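Local coordinates for protein mannitol dehydrogenase (Pseudomonas fluorescens, PDB 1LJ8) that binds NAD and probably acts as a mannitol 2-dehydrogenase that interconverts mannitol and fructose, at residues Gln27-Ile32 and Ile124-Leu129. Sequence-based numbering, arbitrary orientation.
Sequences QGIAHI and IRIVSL
Ser128 tucks OG in between the two backbone bonds of its own alpha carbon (chi1 52°), and His31 meets it with CG anti to the backbone N (chi1 -174°). Ser128 OG lies at the edge of the imidazole, in the ring plane, 2.7 Å from His31 ND1; either atom could donate this hydrogen bond. His31 NE2 is hydrogen-bonded to Thr130 OG1, so both ring nitrogens are tied to one strand and its continuation, fixing the ring's rotation, while His38 stacks on the ring. The methyl CG2 of Ile29 packs on Ser128 OG, at 3.4 Å.

Beneath these side chains runs the parallel ladder of a Rossmann domain: 27-32 is its first strand, and 126-129 lies between it and strand 185-188. Ala30 is gripped on both polar atoms, its N donating to Ile126 O (2.9 Å) and its O accepting from Ser128 N. Ile32 N bonds to Ser128 O. At the start of the ladder Gly28 O takes two donors, Arg125 N at 2.8 Å and, longer, Ile126 N at 3.3 Å. The bent chain of Arg125 sets NH2 next to Gly28 CA, while Asp57 (salt bridge) and Glu123 O (hydrogen bond) hold the guanidinium.

On the sheet face bearing Ala30, Ile124 CG2 touches Ala30 CB and helix 112-119 covers the alanine through Leu119. Farther along that face, Ile32 CD1 reaches both Val127 CG1 (3.8 Å) and Leu129 CD2 (3.9 Å). Ile32 and Leu129 point the same way at the C-terminal strand ends, where the Ile32 side chain is about 4 Å, between nearest atoms, from the bound NAD.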
loop_
_atom_site.group_PDB
_atom_site.type_symbol
_atom_site.label_atom_id
_atom_site.label_comp_id
_atom_site.label_asym_id
_atom_site.label_seq_id
_atom_site.Cartn_x
_atom_site.Cartn_y
_atom_site.Cartn_z
ATOM N N GLN A 27 22.601 -3.411 -10.597
ATOM C CA GLN A 27 21.622 -3.489 -9.500
ATOM C C GLN A 27 22.132 -3.177 -8.121
ATOM O O GLN A 27 23.243 -3.564 -7.750
ATOM C CB GLN A 27 20.995 -4.884 -9.476
ATOM C CG GLN A 27 20.167 -5.187 -10.738
ATOM C CD GLN A 27 19.840 -6.643 -10.873
ATOM O OE1 GLN A 27 20.265 -7.463 -10.052
ATOM N NE2 GLN A 27 19.100 -6.986 -11.905
ATOM N N GLY A 28 21.292 -2.472 -7.357
ATOM C CA GLY A 28 21.633 -2.156 -5.982
ATOM C C GLY A 28 20.453 -2.331 -5.048
ATOM O O GLY A 28 20.616 -2.312 -3.811
ATOM N N ILE A 29 19.255 -2.457 -5.623
ATOM C CA ILE A 29 18.048 -2.642 -4.815
ATOM C C ILE A 29 17.320 -3.902 -5.249
ATOM O O ILE A 29 17.205 -4.148 -6.463
ATOM C CB ILE A 29 17.081 -1.442 -5.039
ATOM C CG1 ILE A 29 17.764 -0.139 -4.581
ATOM C CG2 ILE A 29 15.708 -1.682 -4.353
ATOM C CD1 ILE A 29 17.020 1.137 -5.127
ATOM N N ALA A 30 16.867 -4.706 -4.276
ATOM C CA ALA A 30 16.009 -5.854 -4.576
ATOM C C ALA A 30 14.639 -5.446 -3.993
ATOM O O ALA A 30 14.508 -5.191 -2.771
ATOM C CB ALA A 30 16.498 -7.141 -3.911
ATOM N N HIS A 31 13.629 -5.383 -4.865
ATOM C CA HIS A 31 12.303 -4.981 -4.403
ATOM C C HIS A 31 11.302 -6.104 -4.337
ATOM O O HIS A 31 10.981 -6.710 -5.365
ATOM C CB HIS A 31 11.679 -3.923 -5.309
ATOM C CG HIS A 31 10.391 -3.410 -4.754
ATOM N ND1 HIS A 31 10.356 -2.541 -3.684
ATOM C CD2 HIS A 31 9.102 -3.777 -4.991
ATOM C CE1 HIS A 31 9.099 -2.388 -3.288
ATOM N NE2 HIS A 31 8.319 -3.133 -4.061
ATOM N N ILE A 32 10.787 -6.365 -3.139
ATOM C CA ILE A 32 9.807 -7.435 -2.996
ATOM C C ILE A 32 8.384 -6.884 -3.131
ATOM O O ILE A 32 7.938 -6.018 -2.343
ATOM C CB ILE A 32 9.956 -8.154 -1.650
ATOM C CG1 ILE A 32 11.411 -8.651 -1.504
ATOM C CG2 ILE A 32 8.945 -9.358 -1.589
ATOM C CD1 ILE A 32 11.675 -9.366 -0.138
ATOM N N ILE A 124 23.659 -5.806 -3.919
ATOM C CA ILE A 124 22.316 -5.489 -3.397
ATOM C C ILE A 124 22.515 -4.927 -1.999
ATOM O O ILE A 124 22.911 -5.629 -1.063
ATOM C CB ILE A 124 21.405 -6.741 -3.355
ATOM C CG1 ILE A 124 21.212 -7.245 -4.792
ATOM C CG2 ILE A 124 20.062 -6.428 -2.641
ATOM C CD1 ILE A 124 20.507 -6.214 -5.702
ATOM N N ARG A 125 22.190 -3.647 -1.868
ATOM C CA ARG A 125 22.417 -2.911 -0.607
ATOM C C ARG A 125 21.153 -2.462 0.105
ATOM O O ARG A 125 21.219 -2.024 1.260
ATOM C CB ARG A 125 23.326 -1.686 -0.879
ATOM C CG ARG A 125 24.807 -2.052 -1.188
ATOM C CD ARG A 125 25.454 -1.004 -2.117
ATOM N NE ARG A 125 25.052 -1.265 -3.491
ATOM C CZ ARG A 125 25.186 -0.439 -4.533
ATOM N NH1 ARG A 125 25.711 0.769 -4.386
ATOM N NH2 ARG A 125 24.829 -0.862 -5.744
ATOM N N ILE A 126 20.023 -2.575 -0.592
ATOM C CA ILE A 126 18.721 -2.239 0.005
ATOM C C ILE A 126 17.732 -3.293 -0.477
ATOM O O ILE A 126 17.736 -3.637 -1.684
ATOM C CB ILE A 126 18.183 -0.863 -0.513
ATOM C CG1 ILE A 126 19.022 0.292 0.056
ATOM C CG2 ILE A 126 16.702 -0.679 -0.061
ATOM C CD1 ILE A 126 18.801 1.603 -0.743
ATOM N N VAL A 127 16.940 -3.836 0.451
ATOM C CA VAL A 127 15.819 -4.746 0.106
ATOM C C VAL A 127 14.583 -3.879 0.474
ATOM O O VAL A 127 14.359 -3.561 1.651
ATOM C CB VAL A 127 15.807 -6.056 0.950
ATOM C CG1 VAL A 127 14.508 -6.891 0.618
ATOM C CG2 VAL A 127 17.040 -6.900 0.553
ATOM N N SER A 128 13.824 -3.466 -0.541
ATOM C CA SER A 128 12.649 -2.653 -0.322
ATOM C C SER A 128 11.383 -3.495 -0.425
ATOM O O SER A 128 11.363 -4.573 -1.053
ATOM C CB SER A 128 12.617 -1.481 -1.300
ATOM O OG SER A 128 12.784 -1.942 -2.629
ATOM N N LEU A 129 10.311 -2.979 0.180
ATOM C CA LEU A 129 9.061 -3.712 0.236
ATOM C C LEU A 129 7.769 -2.987 -0.120
ATOM O O LEU A 129 7.552 -1.857 0.331
ATOM C CB LEU A 129 8.828 -4.227 1.696
ATOM C CG LEU A 129 9.981 -4.899 2.499
ATOM C CD1 LEU A 129 9.582 -5.092 4.000
ATOM C CD2 LEU A 129 10.319 -6.259 1.821
#